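Fructose 1-phosphate kinase (Staphylococcus aureus, PDB 2JG5) probably catalyses the ATP-dependent phosphorylation of fructose 1-phosphate to fructose 1,6-bisphosphate, and may act likewise on tagatose 6-phosphate. Local coordinates at residues T54-A59 and E114-Q119; Y13-N18 and I89-K94; K47-E52 and A286-I291. All blocks are in the same frame, centred on the assembly; numbering follows the deposited sequence.

The three contacts lie in different parts of a PfkB-family kinase. Interaction 1 packs helix 110-120 near one edge of the parallel sheet of the large alpha/beta domain. Interaction 3 joins two helix ends in the same domain. Interaction 2 pairs two strands of the small sheet, which in this family forms the lid and the dimer interface. Centres of interactions 1 and 2 are about 29 Å apart, 1 and 3 about 25 Å, 2 and 3 about 26 Å. Interactions 1 and 3 adjoin in sequence, as helix 38-48 leads into strand 54-56. In relatives, substrates bind in the cleft between lid and large domain.

Interaction 1: T54-A59 and E114-Q119; sequences TALGFA and EQLLQQ
L116 overlaps the outer end of the F58 ring. The leucine sits on helix 110-120, and the phenylalanine follows a corner in the chain at G57. The two side chains cross at about a right angle. L116 CD2 lies 3.6 Å from F58 CZ, and L116 CB is 4.0 Å from the same ring atom. The methyl approaches the ring obliquely. CG of L116 is anti to the backbone N (chi1 170°), and its two methyls divide the work. CD2 goes to the ring, while CD1 reaches L56 CB at 4.2 Å.

L56 also meets Q119, one helical turn further on. These side chains slide past each other in opposite directions. L56 CD2 comes within 3.5 Å of Q119 OE1, a van der Waals contact of a methyl with the amide oxygen. The extended chain of Q119 brings its amide to the sheet, where NE2 is hydrogen-bonded to the carbonyl O of N79. This bond fixes which way the amide faces.

A water lies between the corner and the amide. It accepts from G57 N at 2.9 Å. It is also 2.5 Å from Q119 OE1, which is short, so the detail of that leg is doubtful. G57 has phi 127°, backbone angles that suit glycine, and its lack of a side chain leaves the carbonyl O of L56 uncrowded.

Neighbouring strands complete the apolar layer. L116 touches V5 of strand 2-6, and F58 touches I81 of strand 77-82. Strands 54-56 and 58-59 lie on either side of strand 77-82. A helix laid over a parallel sheet by leucine and aromatic side chains belongs to the Rossmann-like alpha/beta core of the ribokinase fold.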
ATOM      1  N   THR A  54       7.948  24.373  -1.865  1.00 30.21           N
ATOM      2  CA  THR A  54       8.452  23.213  -2.562  1.00 30.12           C
ATOM      3  C   THR A  54       8.784  22.177  -1.524  1.00 29.96           C
ATOM      4  O   THR A  54       9.545  22.449  -0.598  1.00 29.95           O
ATOM      5  CB  THR A  54       9.723  23.571  -3.347  1.00 30.04           C
ATOM      6  OG1 THR A  54       9.432  24.667  -4.206  1.00 29.55           O
ATOM      7  CG2 THR A  54      10.218  22.388  -4.179  1.00 30.15           C
ATOM      8  N   ALA A  55       8.207  20.993  -1.682  1.00 30.24           N
ATOM      9  CA  ALA A  55       8.464  19.891  -0.764  1.00 30.48           C
ATOM     10  C   ALA A  55       9.834  19.259  -1.019  1.00 30.68           C
ATOM     11  O   ALA A  55      10.144  18.819  -2.125  1.00 30.77           O
ATOM     12  CB  ALA A  55       7.354  18.847  -0.844  1.00 30.36           C
ATOM     13  N   LEU A  56      10.655  19.247   0.021  1.00 31.13           N
ATOM     14  CA  LEU A  56      11.939  18.561   0.006  1.00 31.09           C
ATOM     15  C   LEU A  56      11.848  17.370   0.944  1.00 31.04           C
ATOM     16  O   LEU A  56      10.876  17.239   1.688  1.00 31.07           O
ATOM     17  CB  LEU A  56      13.053  19.502   0.460  1.00 30.82           C
ATOM     18  CG  LEU A  56      13.301  20.801  -0.305  1.00 31.01           C
ATOM     19  CD1 LEU A  56      14.561  21.452   0.259  1.00 29.96           C
ATOM     20  CD2 LEU A  56      13.415  20.569  -1.809  1.00 30.43           C
ATOM     21  N   GLY A  57      12.855  16.503   0.902  1.00 31.16           N
ATOM     22  CA  GLY A  57      12.850  15.286   1.707  1.00 30.99           C
ATOM     23  C   GLY A  57      13.098  14.053   0.868  1.00 30.82           C
ATOM     24  O   GLY A  57      13.653  14.153  -0.219  1.00 30.92           O
ATOM     25  N   PHE A  58      12.664  12.888   1.343  1.00 30.48           N
ATOM     26  CA  PHE A  58      13.034  11.641   0.667  1.00 30.40           C
ATOM     27  C   PHE A  58      11.874  10.878   0.064  1.00 30.44           C
ATOM     28  O   PHE A  58      10.891  10.596   0.745  1.00 30.42           O
ATOM     29  CB  PHE A  58      13.842  10.742   1.615  1.00 30.01           C
ATOM     30  CG  PHE A  58      15.012  11.448   2.243  1.00 30.15           C
ATOM     31  CD1 PHE A  58      14.924  11.948   3.535  1.00 28.71           C
ATOM     32  CD2 PHE A  58      16.190  11.650   1.520  1.00 28.34           C
ATOM     33  CE1 PHE A  58      15.992  12.627   4.096  1.00 30.34           C
ATOM     34  CE2 PHE A  58      17.255  12.322   2.079  1.00 27.17           C
ATOM     35  CZ  PHE A  58      17.164  12.808   3.362  1.00 28.28           C
ATOM     36  N   ALA A  59      11.996  10.540  -1.224  1.00 30.54           N
ATOM     37  CA  ALA A  59      11.015   9.658  -1.867  1.00 30.56           C
ATOM     38  C   ALA A  59      11.669   8.548  -2.692  1.00 30.85           C
ATOM     39  O   ALA A  59      12.749   8.725  -3.257  1.00 31.21           O
ATOM     40  CB  ALA A  59      10.026  10.449  -2.698  1.00 29.87           C
ATOM     41  N   GLU A 114      23.161  13.651   2.136  1.00 30.16           N
ATOM     42  CA  GLU A 114      24.088  14.676   1.636  1.00 30.52           C
ATOM     43  C   GLU A 114      23.483  15.486   0.485  1.00 30.23           C
ATOM     44  O   GLU A 114      23.624  16.711   0.454  1.00 30.61           O
ATOM     45  CB  GLU A 114      25.417  14.041   1.215  1.00 30.94           C
ATOM     46  CG  GLU A 114      26.305  13.674   2.386  1.00 32.14           C
ATOM     47  CD  GLU A 114      27.286  12.533   2.108  1.00 35.11           C
ATOM     48  OE1 GLU A 114      27.661  12.311   0.927  1.00 35.33           O
ATOM     49  OE2 GLU A 114      27.702  11.867   3.096  1.00 35.95           O
ATOM     50  N   GLN A 115      22.799  14.800  -0.434  1.00 29.60           N
ATOM     51  CA  GLN A 115      22.022  15.450  -1.496  1.00 29.60           C
ATOM     52  C   GLN A 115      20.983  16.454  -0.967  1.00 29.27           C
ATOM     53  O   GLN A 115      20.793  17.515  -1.558  1.00 28.84           O
ATOM     54  CB  GLN A 115      21.289  14.411  -2.346  1.00 29.71           C
ATOM     55  CG  GLN A 115      22.142  13.603  -3.289  1.00 29.99           C
ATOM     56  CD  GLN A 115      21.326  12.601  -4.089  1.00 30.31           C
ATOM     57  OE1 GLN A 115      20.328  12.960  -4.729  1.00 33.29           O
ATOM     58  NE2 GLN A 115      21.743  11.341  -4.061  1.00 30.55           N
ATOM     59  N   LEU A 116      20.307  16.099   0.129  1.00 28.82           N
ATOM     60  CA  LEU A 116      19.332  16.986   0.763  1.00 28.81           C
ATOM     61  C   LEU A 116      19.991  18.247   1.296  1.00 28.80           C
ATOM     62  O   LEU A 116      19.501  19.348   1.056  1.00 29.30           O
ATOM     63  CB  LEU A 116      18.580  16.277   1.900  1.00 28.88           C
ATOM     64  CG  LEU A 116      17.712  17.161   2.802  1.00 28.73           C
ATOM     65  CD1 LEU A 116      16.654  17.888   1.965  1.00 29.42           C
ATOM     66  CD2 LEU A 116      17.051  16.355   3.924  1.00 28.65           C
ATOM     67  N   LEU A 117      21.089  18.072   2.026  1.00 28.50           N
ATOM     68  CA  LEU A 117      21.897  19.182   2.520  1.00 28.49           C
ATOM     69  C   LEU A 117      22.406  20.091   1.401  1.00 28.53           C
ATOM     70  O   LEU A 117      22.525  21.305   1.595  1.00 28.63           O
ATOM     71  CB  LEU A 117      23.097  18.660   3.309  1.00 28.06           C
ATOM     72  CG  LEU A 117      22.881  17.835   4.574  1.00 28.62           C
ATOM     73  CD1 LEU A 117      24.237  17.530   5.215  1.00 27.26           C
ATOM     74  CD2 LEU A 117      21.930  18.549   5.559  1.00 28.30           C
ATOM     75  N   GLN A 118      22.726  19.502   0.249  1.00 28.41           N
ATOM     76  CA  GLN A 118      23.199  20.282  -0.894  1.00 28.71           C
ATOM     77  C   GLN A 118      22.106  21.225  -1.386  1.00 28.40           C
ATOM     78  O   GLN A 118      22.404  22.318  -1.870  1.00 28.30           O
ATOM     79  CB  GLN A 118      23.707  19.383  -2.035  1.00 28.90           C
ATOM     80  CG  GLN A 118      24.223  20.138  -3.286  1.00 30.46           C
ATOM     81  CD  GLN A 118      25.549  20.858  -3.062  1.00 32.68           C
ATOM     82  OE1 GLN A 118      26.329  20.488  -2.186  1.00 34.38           O
ATOM     83  NE2 GLN A 118      25.811  21.887  -3.864  1.00 33.00           N
ATOM     84  N   GLN A 119      20.849  20.804  -1.246  1.00 28.18           N
ATOM     85  CA  GLN A 119      19.709  21.644  -1.594  1.00 28.32           C
ATOM     86  C   GLN A 119      19.544  22.792  -0.615  1.00 28.38           C
ATOM     87  O   GLN A 119      19.190  23.902  -1.012  1.00 28.50           O
ATOM     88  CB  GLN A 119      18.421  20.832  -1.631  1.00 28.42           C
ATOM     89  CG  GLN A 119      18.369  19.822  -2.742  1.00 28.36           C
ATOM     90  CD  GLN A 119      17.060  19.086  -2.769  1.00 29.37           C
ATOM     91  OE1 GLN A 119      16.478  18.793  -1.722  1.00 28.66           O
ATOM     92  NE2 GLN A 119      16.580  18.779  -3.974  1.00 28.25           N
TER
HETATM   93  O   HOH W   1      14.666  17.109  -1.315  1.00 22.37           O

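Interaction 2: Y13-N18 and I89-K94; sequences YVIFTN and INVKLK
With CG of F16 and of K94 each anti to its own carbonyl carbon (chi1 -70° and -57°), the two side chains run side by side. They belong to neighbouring parallel strands in the lid sheet of the PfkB kinase. K94 CB sits over one face of the F16 ring, a CH-pi contact 4.3 Å from the ring centroid. The extended start of the lysine chain puts K94 CD 3.6 Å from V14 CG1. A bend at chi3 (71°) then carries CE and NZ alongside the outer end of the ring, with K94 NZ 3.2 Å from F16 CZ.

The backbones are joined by regular parallel bonding. I15 is gripped twice: its N donates to K92 O at 2.9 Å, and its O accepts from K94 N at 2.8 Å. T17 N continues the pattern to K94 O.

Y13, I15, V91 and L93 share the other face, which meets the second subunit. Y13 OH is hydrogen-bonded to I89 O of the second subunit, and the bond is repeated in reverse. This pairing resembles the beta-clasp dimers of the family. On that face I15 CD1 touches two methyls of the neighbouring strand, 3.7 Å from V91 CG1 and 4.0 Å from L93 CD2.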
ATOM      1  N   TYR A  13      -2.704   5.389   3.993  1.00 30.28           N
ATOM      2  CA  TYR A  13      -3.710   4.469   3.494  1.00 29.95           C
ATOM      3  C   TYR A  13      -4.874   4.374   4.493  1.00 30.16           C
ATOM      4  O   TYR A  13      -4.801   3.671   5.504  1.00 29.83           O
ATOM      5  CB  TYR A  13      -3.058   3.112   3.214  1.00 29.42           C
ATOM      6  CG  TYR A  13      -3.946   2.084   2.554  1.00 28.23           C
ATOM      7  CD1 TYR A  13      -5.032   2.467   1.761  1.00 28.64           C
ATOM      8  CD2 TYR A  13      -3.684   0.724   2.703  1.00 27.39           C
ATOM      9  CE1 TYR A  13      -5.843   1.516   1.152  1.00 29.28           C
ATOM     10  CE2 TYR A  13      -4.493  -0.241   2.098  1.00 29.45           C
ATOM     11  CZ  TYR A  13      -5.568   0.164   1.325  1.00 28.89           C
ATOM     12  OH  TYR A  13      -6.355  -0.771   0.711  1.00 28.14           O
ATOM     13  N   VAL A  14      -5.939   5.114   4.201  1.00 30.13           N
ATOM     14  CA  VAL A  14      -7.092   5.176   5.082  1.00 29.90           C
ATOM     15  C   VAL A  14      -8.090   4.078   4.707  1.00 30.07           C
ATOM     16  O   VAL A  14      -8.506   3.979   3.556  1.00 30.36           O
ATOM     17  CB  VAL A  14      -7.760   6.568   5.064  1.00 29.77           C
ATOM     18  CG1 VAL A  14      -8.986   6.574   5.951  1.00 29.11           C
ATOM     19  CG2 VAL A  14      -6.778   7.644   5.529  1.00 28.98           C
ATOM     20  N   ILE A  15      -8.445   3.251   5.689  1.00 29.81           N
ATOM     21  CA  ILE A  15      -9.303   2.098   5.466  1.00 29.54           C
ATOM     22  C   ILE A  15     -10.521   2.169   6.376  1.00 29.69           C
ATOM     23  O   ILE A  15     -10.397   2.197   7.608  1.00 29.72           O
ATOM     24  CB  ILE A  15      -8.553   0.756   5.696  1.00 29.47           C
ATOM     25  CG1 ILE A  15      -7.261   0.699   4.866  1.00 29.05           C
ATOM     26  CG2 ILE A  15      -9.466  -0.424   5.362  1.00 28.51           C
ATOM     27  CD1 ILE A  15      -6.339  -0.453   5.229  1.00 29.96           C
ATOM     28  N   PHE A  16     -11.697   2.224   5.762  1.00 29.38           N
ATOM     29  CA  PHE A  16     -12.931   2.175   6.506  1.00 29.31           C
ATOM     30  C   PHE A  16     -13.375   0.739   6.545  1.00 29.37           C
ATOM     31  O   PHE A  16     -13.456   0.077   5.498  1.00 29.29           O
ATOM     32  CB  PHE A  16     -14.007   3.048   5.860  1.00 29.51           C
ATOM     33  CG  PHE A  16     -13.748   4.523   5.985  1.00 29.91           C
ATOM     34  CD1 PHE A  16     -12.800   5.150   5.174  1.00 30.61           C
ATOM     35  CD2 PHE A  16     -14.450   5.285   6.906  1.00 29.35           C
ATOM     36  CE1 PHE A  16     -12.556   6.514   5.291  1.00 30.38           C
ATOM     37  CE2 PHE A  16     -14.209   6.654   7.029  1.00 30.20           C
ATOM     38  CZ  PHE A  16     -13.263   7.269   6.216  1.00 29.60           C
ATOM     39  N   THR A  17     -13.659   0.264   7.759  1.00 29.19           N
ATOM     40  CA  THR A  17     -14.132  -1.098   7.987  1.00 28.74           C
ATOM     41  C   THR A  17     -14.844  -1.172   9.325  1.00 28.80           C
ATOM     42  O   THR A  17     -14.383  -0.597  10.316  1.00 28.78           O
ATOM     43  CB  THR A  17     -12.972  -2.144   7.886  1.00 28.72           C
ATOM     44  OG1 THR A  17     -13.515  -3.461   7.740  1.00 28.53           O
ATOM     45  CG2 THR A  17     -12.026  -2.078   9.090  1.00 28.02           C
ATOM     46  N   ASN A  18     -15.976  -1.873   9.337  1.00 28.63           N
ATOM     47  CA  ASN A  18     -16.825  -2.006  10.522  1.00 28.36           C
ATOM     48  C   ASN A  18     -16.485  -3.234  11.373  1.00 28.78           C
ATOM     49  O   ASN A  18     -16.100  -4.270  10.835  1.00 28.26           O
ATOM     50  CB  ASN A  18     -18.293  -2.070  10.089  1.00 27.79           C
ATOM     51  CG  ASN A  18     -19.239  -1.961  11.250  1.00 27.10           C
ATOM     52  OD1 ASN A  18     -19.844  -2.953  11.672  1.00 26.14           O
ATOM     53  ND2 ASN A  18     -19.366  -0.758  11.794  1.00 26.01           N
ATOM     54  N   ILE A  89       4.128   3.311   3.653  1.00 29.24           N
ATOM     55  CA  ILE A  89       2.675   3.309   3.672  1.00 29.67           C
ATOM     56  C   ILE A  89       2.192   3.117   5.108  1.00 30.14           C
ATOM     57  O   ILE A  89       2.351   2.052   5.702  1.00 30.17           O
ATOM     58  CB  ILE A  89       2.038   2.214   2.753  1.00 29.25           C
ATOM     59  CG1 ILE A  89       2.510   2.372   1.288  1.00 30.34           C
ATOM     60  CG2 ILE A  89       0.532   2.333   2.821  1.00 28.10           C
ATOM     61  CD1 ILE A  89       2.083   1.215   0.327  1.00 29.12           C
ATOM     62  N   ASN A  90       1.611   4.175   5.650  1.00 30.53           N
ATOM     63  CA  ASN A  90       1.049   4.161   6.972  1.00 31.13           C
ATOM     64  C   ASN A  90      -0.419   3.792   6.872  1.00 31.20           C
ATOM     65  O   ASN A  90      -1.093   4.209   5.933  1.00 31.86           O
ATOM     66  CB  ASN A  90       1.191   5.545   7.587  1.00 30.93           C
ATOM     67  CG  ASN A  90       2.629   5.915   7.852  1.00 31.32           C
ATOM     68  OD1 ASN A  90       3.531   5.091   7.709  1.00 31.59           O
ATOM     69  ND2 ASN A  90       2.854   7.168   8.247  1.00 31.44           N
ATOM     70  N   VAL A  91      -0.907   2.995   7.816  1.00 31.58           N
ATOM     71  CA  VAL A  91      -2.301   2.542   7.779  1.00 31.82           C
ATOM     72  C   VAL A  91      -3.147   3.210   8.867  1.00 32.30           C
ATOM     73  O   VAL A  91      -2.749   3.259  10.019  1.00 32.28           O
ATOM     74  CB  VAL A  91      -2.413   0.998   7.844  1.00 31.55           C
ATOM     75  CG1 VAL A  91      -3.870   0.558   7.810  1.00 31.06           C
ATOM     76  CG2 VAL A  91      -1.660   0.361   6.688  1.00 31.09           C
ATOM     77  N   LYS A  92      -4.308   3.732   8.478  1.00 32.88           N
ATOM     78  CA  LYS A  92      -5.256   4.337   9.408  1.00 33.43           C
ATOM     79  C   LYS A  92      -6.563   3.558   9.332  1.00 33.75           C
ATOM     80  O   LYS A  92      -7.257   3.617   8.314  1.00 33.84           O
ATOM     81  CB  LYS A  92      -5.512   5.813   9.047  1.00 33.41           C
ATOM     82  CG  LYS A  92      -4.277   6.609   8.564  1.00 34.23           C
ATOM     83  CD  LYS A  92      -3.247   6.798   9.671  1.00 35.43           C
ATOM     84  CE  LYS A  92      -1.857   7.159   9.119  1.00 36.87           C
ATOM     85  NZ  LYS A  92      -0.879   7.533  10.202  1.00 35.85           N
ATOM     86  N   LEU A  93      -6.889   2.820  10.392  1.00 34.04           N
ATOM     87  CA  LEU A  93      -8.115   2.012  10.432  1.00 34.47           C
ATOM     88  C   LEU A  93      -9.268   2.760  11.084  1.00 34.75           C
ATOM     89  O   LEU A  93      -9.281   3.002  12.303  1.00 34.56           O
ATOM     90  CB  LEU A  93      -7.891   0.676  11.146  1.00 34.27           C
ATOM     91  CG  LEU A  93      -6.827  -0.280  10.610  1.00 35.33           C
ATOM     92  CD1 LEU A  93      -6.766  -1.518  11.481  1.00 34.72           C
ATOM     93  CD2 LEU A  93      -7.087  -0.653   9.152  1.00 36.66           C
ATOM     94  N   LYS A  94     -10.241   3.124  10.263  1.00 35.28           N
ATOM     95  CA  LYS A  94     -11.387   3.861  10.757  1.00 36.08           C
ATOM     96  C   LYS A  94     -12.598   2.945  10.919  1.00 36.60           C
ATOM     97  O   LYS A  94     -13.301   2.649   9.949  1.00 37.04           O
ATOM     98  CB  LYS A  94     -11.684   5.067   9.859  1.00 36.03           C
ATOM     99  CG  LYS A  94     -10.500   6.043   9.706  1.00 36.26           C
ATOM    100  CD  LYS A  94     -10.870   7.282   8.900  1.00 36.32           C
ATOM    101  CE  LYS A  94     -11.809   8.210   9.666  1.00 38.41           C
ATOM    102  NZ  LYS A  94     -12.573   9.122   8.750  1.00 39.94           N
TER

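Interaction 3: K47-E52 and A286-I291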
ATOM      1  N   LYS A  47      -0.607  25.929   0.757  1.00 30.94           N
ATOM      2  CA  LYS A  47      -1.319  25.946  -0.532  1.00 30.96           C
ATOM      3  C   LYS A  47      -2.765  26.431  -0.445  1.00 30.63           C
ATOM      4  O   LYS A  47      -3.182  27.279  -1.240  1.00 30.57           O
ATOM      5  CB  LYS A  47      -1.275  24.572  -1.210  1.00 31.00           C
ATOM      6  CG  LYS A  47      -1.775  24.586  -2.648  1.00 31.71           C
ATOM      7  CD  LYS A  47      -0.906  25.494  -3.515  1.00 33.36           C
ATOM      8  CE  LYS A  47      -1.620  25.912  -4.796  1.00 33.85           C
ATOM      9  NZ  LYS A  47      -0.658  26.607  -5.695  1.00 34.57           N
ATOM     10  N   THR A  48      -3.514  25.867   0.506  1.00 30.54           N
ATOM     11  CA  THR A  48      -4.867  26.316   0.874  1.00 30.47           C
ATOM     12  C   THR A  48      -4.899  27.838   1.144  1.00 30.42           C
ATOM     13  O   THR A  48      -5.915  28.491   0.932  1.00 30.60           O
ATOM     14  CB  THR A  48      -5.366  25.532   2.131  1.00 30.61           C
ATOM     15  OG1 THR A  48      -5.389  24.122   1.857  1.00 30.70           O
ATOM     16  CG2 THR A  48      -6.740  25.956   2.554  1.00 30.10           C
ATOM     17  N   LEU A  49      -3.772  28.387   1.595  1.00 30.25           N
ATOM     18  CA  LEU A  49      -3.661  29.804   1.923  1.00 30.13           C
ATOM     19  C   LEU A  49      -3.088  30.619   0.778  1.00 30.40           C
ATOM     20  O   LEU A  49      -2.876  31.830   0.918  1.00 30.81           O
ATOM     21  CB  LEU A  49      -2.809  30.005   3.184  1.00 30.06           C
ATOM     22  CG  LEU A  49      -3.349  29.413   4.496  1.00 28.97           C
ATOM     23  CD1 LEU A  49      -2.239  29.344   5.547  1.00 28.68           C
ATOM     24  CD2 LEU A  49      -4.546  30.207   5.010  1.00 28.21           C
ATOM     25  N   ASP A  50      -2.858  29.961  -0.356  1.00 30.49           N
ATOM     26  CA  ASP A  50      -2.352  30.620  -1.575  1.00 30.82           C
ATOM     27  C   ASP A  50      -0.869  30.974  -1.465  1.00 30.41           C
ATOM     28  O   ASP A  50      -0.437  32.023  -1.945  1.00 30.37           O
ATOM     29  CB  ASP A  50      -3.162  31.890  -1.916  1.00 30.56           C
ATOM     30  CG  ASP A  50      -4.572  31.588  -2.381  1.00 31.42           C
ATOM     31  OD1 ASP A  50      -4.762  30.615  -3.143  1.00 32.79           O
ATOM     32  OD2 ASP A  50      -5.497  32.344  -2.005  1.00 31.76           O
ATOM     33  N   VAL A  51      -0.097  30.108  -0.824  1.00 30.28           N
ATOM     34  CA  VAL A  51       1.318  30.376  -0.639  1.00 30.19           C
ATOM     35  C   VAL A  51       2.126  29.207  -1.150  1.00 30.30           C
ATOM     36  O   VAL A  51       1.936  28.067  -0.708  1.00 30.42           O
ATOM     37  CB  VAL A  51       1.677  30.725   0.834  1.00 30.02           C
ATOM     38  CG1 VAL A  51       3.181  30.896   0.995  1.00 30.08           C
ATOM     39  CG2 VAL A  51       0.967  32.015   1.278  1.00 29.98           C
ATOM     40  N   GLU A  52       3.026  29.507  -2.090  1.00 30.39           N
ATOM     41  CA  GLU A  52       3.893  28.506  -2.700  1.00 30.66           C
ATOM     42  C   GLU A  52       4.907  27.946  -1.720  1.00 30.49           C
ATOM     43  O   GLU A  52       5.287  28.586  -0.730  1.00 30.70           O
ATOM     44  CB  GLU A  52       4.629  29.047  -3.934  1.00 30.84           C
ATOM     45  CG  GLU A  52       3.742  29.608  -5.045  1.00 33.26           C
ATOM     46  CD  GLU A  52       2.740  28.601  -5.582  1.00 36.44           C
ATOM     47  OE1 GLU A  52       2.990  27.372  -5.503  1.00 37.37           O
ATOM     48  OE2 GLU A  52       1.697  29.050  -6.099  1.00 38.06           O
ATOM     49  N   ALA A 286      -7.725  21.715   6.915  1.00 34.00           N
ATOM     50  CA  ALA A 286      -8.792  22.703   6.823  1.00 34.17           C
ATOM     51  C   ALA A 286      -8.938  23.280   5.422  1.00 34.14           C
ATOM     52  O   ALA A 286      -7.967  23.399   4.678  1.00 34.15           O
ATOM     53  CB  ALA A 286      -8.554  23.814   7.825  1.00 34.18           C
ATOM     54  N   THR A 287     -10.169  23.634   5.073  1.00 34.09           N
ATOM     55  CA  THR A 287     -10.430  24.400   3.866  1.00 33.75           C
ATOM     56  C   THR A 287     -10.114  25.868   4.159  1.00 33.63           C
ATOM     57  O   THR A 287      -9.994  26.265   5.326  1.00 33.33           O
ATOM     58  CB  THR A 287     -11.901  24.245   3.400  1.00 33.85           C
ATOM     59  OG1 THR A 287     -12.785  24.745   4.413  1.00 33.78           O
ATOM     60  CG2 THR A 287     -12.227  22.775   3.108  1.00 33.29           C
ATOM     61  N   ARG A 288      -9.967  26.657   3.096  1.00 33.50           N
ATOM     62  CA  ARG A 288      -9.714  28.093   3.193  1.00 33.39           C
ATOM     63  C   ARG A 288     -10.827  28.827   3.938  1.00 33.06           C
ATOM     64  O   ARG A 288     -10.548  29.692   4.770  1.00 32.86           O
ATOM     65  CB  ARG A 288      -9.510  28.700   1.793  1.00 33.53           C
ATOM     66  CG  ARG A 288      -9.117  30.188   1.790  1.00 34.16           C
ATOM     67  CD  ARG A 288      -7.823  30.430   2.578  1.00 34.97           C
ATOM     68  NE  ARG A 288      -7.408  31.830   2.577  1.00 35.37           N
ATOM     69  CZ  ARG A 288      -6.789  32.438   1.564  1.00 35.61           C
ATOM     70  NH1 ARG A 288      -6.505  31.784   0.443  1.00 34.52           N
ATOM     71  NH2 ARG A 288      -6.458  33.719   1.676  1.00 36.17           N
ATOM     72  N   ASP A 289     -12.077  28.466   3.643  1.00 32.87           N
ATOM     73  CA  ASP A 289     -13.243  29.112   4.249  1.00 32.75           C
ATOM     74  C   ASP A 289     -13.435  28.771   5.720  1.00 32.50           C
ATOM     75  O   ASP A 289     -13.970  29.579   6.472  1.00 32.24           O
ATOM     76  CB  ASP A 289     -14.522  28.793   3.467  1.00 33.07           C
ATOM     77  CG  ASP A 289     -14.527  29.414   2.080  1.00 33.50           C
ATOM     78  OD1 ASP A 289     -13.483  29.983   1.672  1.00 34.24           O
ATOM     79  OD2 ASP A 289     -15.573  29.329   1.404  1.00 32.30           O
ATOM     80  N   ALA A 290     -13.009  27.574   6.123  1.00 32.32           N
ATOM     81  CA  ALA A 290     -13.013  27.203   7.540  1.00 32.02           C
ATOM     82  C   ALA A 290     -11.992  28.037   8.309  1.00 31.65           C
ATOM     83  O   ALA A 290     -12.259  28.488   9.421  1.00 31.23           O
ATOM     84  CB  ALA A 290     -12.742  25.716   7.718  1.00 32.05           C
ATOM     85  N   ILE A 291     -10.832  28.245   7.690  1.00 31.56           N
ATOM     86  CA  ILE A 291      -9.753  29.029   8.282  1.00 31.29           C
ATOM     87  C   ILE A 291     -10.182  30.482   8.484  1.00 31.45           C
ATOM     88  O   ILE A 291     -10.022  31.022   9.577  1.00 31.88           O
ATOM     89  CB  ILE A 291      -8.453  28.951   7.428  1.00 31.32           C
ATOM     90  CG1 ILE A 291      -7.849  27.537   7.492  1.00 31.21           C
ATOM     91  CG2 ILE A 291      -7.438  30.024   7.871  1.00 30.86           C
ATOM     92  CD1 ILE A 291      -6.818  27.223   6.396  1.00 30.57           C
TER
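A Schellman motif and a helix N-cap meet here, where R288 at the start of helix 288-295 reaches T48 and D50 at the end of helix 38-48, in the large domain of the ribokinase fold.

R288 joins the two ends. A bend at chi2 (58°) turns its chain along T48 and L49. R288 CD passes 3.2 Å from T48 O. NH1 gives T48 O a weak hydrogen bond of 3.4 Å, and L49 O lies over one face of the guanidinium. The positive group therefore sits among carbonyls at a helix C-terminus, where the helix dipole would probably favour it. R288 NE is held by a salt bridge to E292, which limits rotation of the group.

T48 CG2 fits against the backbone that leads into the helix, 3.3 Å from R288 N and 3.5 Å from A286 O. Deeper in, L49 and I291 cross at about a right angle, with CD2 of L49 4.0 Å from CD1 of I291. Both touch C275 of helix 265-280. L49 also touches A257 of helix 247-260, which starts within the GxGD signature of the family. Each helix end has its own cap: D50, with positive phi, bonds back through N to K47 O at 2.8 Å, and T287 OG1 accepts a weak bond from A290 N at 3.3 Å.

The outer rim is polar. The carboxylate of D50 and the guanidinium of R288 are turned 71° apart. NH1 meets D50 OD2 from above the carboxylate plane, 64° out of it, yet OD2 lies near the plane of the guanidinium. This salt bridge measures 2.7 Å from D50 OD2 to R288 NH1.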